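Local coordinates for protein mini spindles (Drosophila melanogaster, PDB 5VJC), which probably binds tubulin through TOG domains of HEAT repeats and so promotes microtubule dynamics and formation of the mitotic spindle, at residues C87-D90 / L91-W95; E190-D193 / E194-F197. All coordinates share one frame; numbering follows the deposited sequence.

Contact 1: residues C87-D90 / L91-W95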
loop_
_atom_site.group_PDB
_atom_site.type_symbol
_atom_site.label_atom_id
_atom_site.label_comp_id
_atom_site.label_asym_id
_atom_site.label_seq_id
_atom_site.Cartn_x
_atom_site.Cartn_y
_atom_site.Cartn_z
ATOM N N CYS A 87 -4.146 7.292 18.223
ATOM C CA CYS A 87 -3.368 6.626 19.265
ATOM C C CYS A 87 -3.149 5.123 18.997
ATOM O O CYS A 87 -2.151 4.535 19.446
ATOM C CB CYS A 87 -4.053 6.819 20.627
ATOM S SG CYS A 87 -4.004 8.528 21.216
ATOM N N ASN A 88 -4.083 4.496 18.286
ATOM C CA ASN A 88 -3.967 3.074 18.011
ATOM C C ASN A 88 -3.792 2.775 16.510
ATOM O O ASN A 88 -3.938 1.639 16.079
ATOM C CB ASN A 88 -5.187 2.338 18.565
ATOM C CG ASN A 88 -5.268 2.406 20.083
ATOM O OD1 ASN A 88 -4.747 1.537 20.765
ATOM N ND2 ASN A 88 -5.918 3.443 20.610
ATOM N N LEU A 89 -3.442 3.795 15.733
ATOM C CA LEU A 89 -3.383 3.651 14.276
ATOM C C LEU A 89 -2.526 2.480 13.812
ATOM O O LEU A 89 -2.912 1.732 12.905
ATOM C CB LEU A 89 -2.846 4.942 13.633
ATOM C CG LEU A 89 -2.704 4.925 12.100
ATOM C CD1 LEU A 89 -4.067 4.700 11.389
ATOM C CD2 LEU A 89 -2.002 6.221 11.596
ATOM N N ASP A 90 -1.349 2.349 14.420
ATOM C CA ASP A 90 -0.390 1.322 14.026
ATOM C C ASP A 90 -0.980 -0.088 14.202
ATOM O O ASP A 90 -0.789 -0.964 13.338
ATOM C CB ASP A 90 0.931 1.491 14.816
ATOM C CG ASP A 90 0.748 1.350 16.342
ATOM O OD1 ASP A 90 -0.153 2.007 16.911
ATOM O OD2 ASP A 90 1.514 0.572 16.968
ATOM N N LEU A 91 -1.729 -0.300 15.287
ATOM C CA LEU A 91 -2.383 -1.587 15.538
ATOM C C LEU A 91 -3.478 -1.856 14.503
ATOM O O LEU A 91 -3.637 -2.979 14.026
ATOM C CB LEU A 91 -3.004 -1.624 16.946
ATOM C CG LEU A 91 -2.007 -1.341 18.082
ATOM C CD1 LEU A 91 -2.726 -1.203 19.444
ATOM C CD2 LEU A 91 -1.014 -2.483 18.104
ATOM N N ILE A 92 -4.248 -0.826 14.191
ATOM C CA ILE A 92 -5.358 -0.987 13.245
ATOM C C ILE A 92 -4.836 -1.237 11.826
ATOM O O ILE A 92 -5.387 -2.082 11.107
ATOM C CB ILE A 92 -6.290 0.234 13.242
ATOM C CG1 ILE A 92 -6.973 0.394 14.610
ATOM C CG2 ILE A 92 -7.350 0.101 12.163
ATOM C CD1 ILE A 92 -7.646 -0.866 15.100
ATOM N N LEU A 93 -3.778 -0.520 11.432
ATOM C CA LEU A 93 -3.159 -0.751 10.129
ATOM C C LEU A 93 -2.635 -2.185 10.058
ATOM O O LEU A 93 -2.862 -2.873 9.054
ATOM C CB LEU A 93 -2.030 0.260 9.837
ATOM C CG LEU A 93 -2.472 1.725 9.654
ATOM C CD1 LEU A 93 -1.283 2.652 9.459
ATOM C CD2 LEU A 93 -3.490 1.882 8.467
ATOM N N LYS A 94 -1.959 -2.638 11.119
ATOM C CA LYS A 94 -1.458 -4.018 11.175
ATOM C C LYS A 94 -2.574 -5.037 11.039
ATOM O O LYS A 94 -2.417 -6.043 10.337
ATOM C CB LYS A 94 -0.700 -4.292 12.476
ATOM C CG LYS A 94 0.699 -3.695 12.525
ATOM C CD LYS A 94 1.366 -3.913 13.895
ATOM C CE LYS A 94 2.802 -3.398 13.863
ATOM N NZ LYS A 94 3.514 -3.621 15.159
ATOM N N TRP A 95 -3.689 -4.796 11.718
ATOM C CA TRP A 95 -4.797 -5.757 11.672
ATOM C C TRP A 95 -5.350 -5.846 10.238
ATOM O O TRP A 95 -5.710 -6.917 9.771
ATOM C CB TRP A 95 -5.923 -5.376 12.642
ATOM C CG TRP A 95 -7.088 -6.337 12.572
ATOM C CD1 TRP A 95 -7.129 -7.617 13.058
ATOM C CD2 TRP A 95 -8.368 -6.102 11.959
ATOM N NE1 TRP A 95 -8.355 -8.189 12.784
ATOM C CE2 TRP A 95 -9.133 -7.278 12.121
ATOM C CE3 TRP A 95 -8.946 -5.006 11.303
ATOM C CZ2 TRP A 95 -10.432 -7.394 11.637
ATOM C CZ3 TRP A 95 -10.245 -5.126 10.820
ATOM C CH2 TRP A 95 -10.972 -6.306 10.991
HETATM O O HOH W 1 3.582 -0.641 15.851
#
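The backbone oxygen of N88 is gripped by two amides: the N of I92 lies 3.1 Å from N88 O on a fairly straight bond, 160° at the hydrogen, while the N of L91 reaches the same oxygen in a weak, bent one. N88 sits at the N-cap position of helix 89-99, yet its side chain does not cap; ND2 turns back to the carbonyls of A84 and C9, and OD1 comes up against the methyl CD1 of L91 at 3.7 Å. One residue on, L93 N meets L89 O at 2.8 Å. The two leucine side chains cross at a slant, L89 CG resting 3.8 Å from L93 CD1, and helix 105-124 packs over both. D90 carries the polar side. Its CG stands between its own backbone N and carbonyl carbon (chi1 61°), which folds the carboxylate back over the start of the helix; OD1 makes a salt bridge to R17 of helix 13-22. OD2 of D90 accepts a hydrogen bond from a water 2.6 Å away, and that water accepts from NZ of K94 at 3.1 Å. The extended lysine chain runs past D90 O and leaves K94 NZ 5.0 Å from D90 OD2, a gap the water bridges. With an alanine here, R17 would probably lose its carboxylate mate and the water its link from K94 to the acid. This is the N-terminal end of a buried helix in a HEAT-repeat TOG domain: L89 and L93 face helix 105-124, D90 faces helix 13-22, and L91 and K94 meet both 13-22 and 36-48.

Contact 2: residues E190-D193 / E194-F197; sequences ECLD and ELTF
Helix 185-202 of the HEAT-repeat TOG domain supplies this contact, about two turns in its middle with regular i to i+4 bonding. E194 N bonds to E190 O, and L195 N to C191 O at 2.9 Å; T196 and F197 continue the pattern to L192 and D193. The side chains divide by face. L195 lays its CG 3.3 Å from the carbonyl oxygen of C191, and its CD1 keeps a loose 4.3 Å from CD2 of L192. Beyond them, L195 packs on helix 169-178 and L192 on helix 224-241. At the more open flank a water spans one turn: it donates to OD1 of D193 at 2.8 Å and accepts from OG1 of T196 at 2.7 Å. The threonine hydroxyl lies beside its own backbone N (chi1 -54°), a position that brings OG1 back over the preceding turn, 3.1 Å from L192 O. The acids are one turn apart, E190 OE1 lying 6.3 Å from E194 OE1. E194 has CG opposite its backbone N (chi1 -162°) and bends at the next bond; its OE1 pairs with R161, whereas OE1 of E190 pairs with R157. R161 also makes a cation-pi contact with F197. Arginines of helix 150-166 thus probably offset the like charges of the two glutamates, while the threonine hydroxyl donates a hydrogen bond to the water, which in turn donates to the D193 carboxylate and links the two.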
loop_
_atom_site.group_PDB
_atom_site.type_symbol
_atom_site.label_atom_id
_atom_site.label_comp_id
_atom_site.label_asym_id
_atom_site.label_seq_id
_atom_site.Cartn_x
_atom_site.Cartn_y
_atom_site.Cartn_z
ATOM N N GLU A 190 -0.663 -3.166 -12.967
ATOM C CA GLU A 190 -1.251 -2.103 -12.153
ATOM C C GLU A 190 -0.175 -1.268 -11.467
ATOM O O GLU A 190 -0.319 -0.047 -11.329
ATOM C CB GLU A 190 -2.224 -2.691 -11.115
ATOM C CG GLU A 190 -3.500 -3.298 -11.729
ATOM C CD GLU A 190 -4.399 -2.247 -12.399
ATOM O OE1 GLU A 190 -4.154 -1.039 -12.201
ATOM O OE2 GLU A 190 -5.346 -2.634 -13.116
ATOM N N CYS A 191 0.925 -1.905 -11.072
ATOM C CA CYS A 191 2.031 -1.152 -10.497
ATOM C C CYS A 191 2.649 -0.243 -11.551
ATOM O O CYS A 191 2.953 0.913 -11.265
ATOM C CB CYS A 191 3.085 -2.083 -9.880
ATOM S SG CYS A 191 2.561 -2.783 -8.278
ATOM N N LEU A 192 2.806 -0.737 -12.778
ATOM C CA LEU A 192 3.304 0.133 -13.853
ATOM C C LEU A 192 2.417 1.372 -14.088
ATOM O O LEU A 192 2.931 2.489 -14.164
ATOM C CB LEU A 192 3.450 -0.657 -15.153
ATOM C CG LEU A 192 4.668 -1.585 -15.192
ATOM C CD1 LEU A 192 4.497 -2.690 -16.267
ATOM C CD2 LEU A 192 5.959 -0.783 -15.393
ATOM N N ASP A 193 1.099 1.179 -14.179
ATOM C CA ASP A 193 0.149 2.295 -14.282
ATOM C C ASP A 193 0.268 3.265 -13.084
ATOM O O ASP A 193 0.139 4.481 -13.238
ATOM C CB ASP A 193 -1.305 1.779 -14.380
ATOM C CG ASP A 193 -1.615 1.103 -15.724
ATOM O OD1 ASP A 193 -0.789 1.182 -16.655
ATOM O OD2 ASP A 193 -2.697 0.488 -15.842
ATOM N N GLU A 194 0.506 2.735 -11.892
ATOM C CA GLU A 194 0.667 3.599 -10.730
ATOM C C GLU A 194 1.963 4.399 -10.833
ATOM O O GLU A 194 1.995 5.589 -10.507
ATOM C CB GLU A 194 0.622 2.775 -9.433
ATOM C CG GLU A 194 0.336 3.637 -8.190
ATOM C CD GLU A 194 -1.038 4.316 -8.232
ATOM O OE1 GLU A 194 -1.898 3.939 -9.067
ATOM O OE2 GLU A 194 -1.279 5.205 -7.397
ATOM N N LEU A 195 3.033 3.767 -11.313
ATOM C CA LEU A 195 4.276 4.494 -11.515
ATOM C C LEU A 195 4.051 5.670 -12.472
ATOM O O LEU A 195 4.564 6.769 -12.250
ATOM C CB LEU A 195 5.379 3.569 -12.037
ATOM C CG LEU A 195 5.840 2.488 -11.031
ATOM C CD1 LEU A 195 6.642 1.366 -11.701
ATOM C CD2 LEU A 195 6.635 3.105 -9.852
ATOM N N THR A 196 3.259 5.437 -13.509
ATOM C CA THR A 196 2.942 6.477 -14.489
ATOM C C THR A 196 2.202 7.629 -13.803
ATOM O O THR A 196 2.524 8.804 -14.022
ATOM C CB THR A 196 2.089 5.921 -15.651
ATOM O OG1 THR A 196 2.746 4.793 -16.239
ATOM C CG2 THR A 196 1.837 6.998 -16.733
ATOM N N PHE A 197 1.221 7.293 -12.964
ATOM C CA PHE A 197 0.492 8.323 -12.230
ATOM C C PHE A 197 1.442 9.135 -11.342
ATOM O O PHE A 197 1.403 10.371 -11.322
ATOM C CB PHE A 197 -0.635 7.706 -11.390
ATOM C CG PHE A 197 -1.194 8.648 -10.351
ATOM C CD1 PHE A 197 -2.177 9.571 -10.689
ATOM C CD2 PHE A 197 -0.723 8.623 -9.049
ATOM C CE1 PHE A 197 -2.678 10.444 -9.732
ATOM C CE2 PHE A 197 -1.224 9.491 -8.092
ATOM C CZ PHE A 197 -2.209 10.394 -8.438
HETATM O O HOH W 2 1.299 2.850 -17.457
#

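Contact 1 and contact 2 follow each other along the chain and lie on opposite sides of its centre, with 27 Å between their own centres. Their nearest atoms remain about 16 Å apart, so neither touches the other. Both are short helical pieces of the same TOG domain, one at the start of helix 89-99 and the other inside helix 185-202. In each, a water links an aspartate to a polar side chain further along the helix, four residues on in contact 1 and three in contact 2. An arginine of helix 13-22 pairs with the aspartate in contact 1, and two of helix 150-166 with the glutamates in contact 2. The touching residues of contact 1 are all buried; in contact 2 only half are.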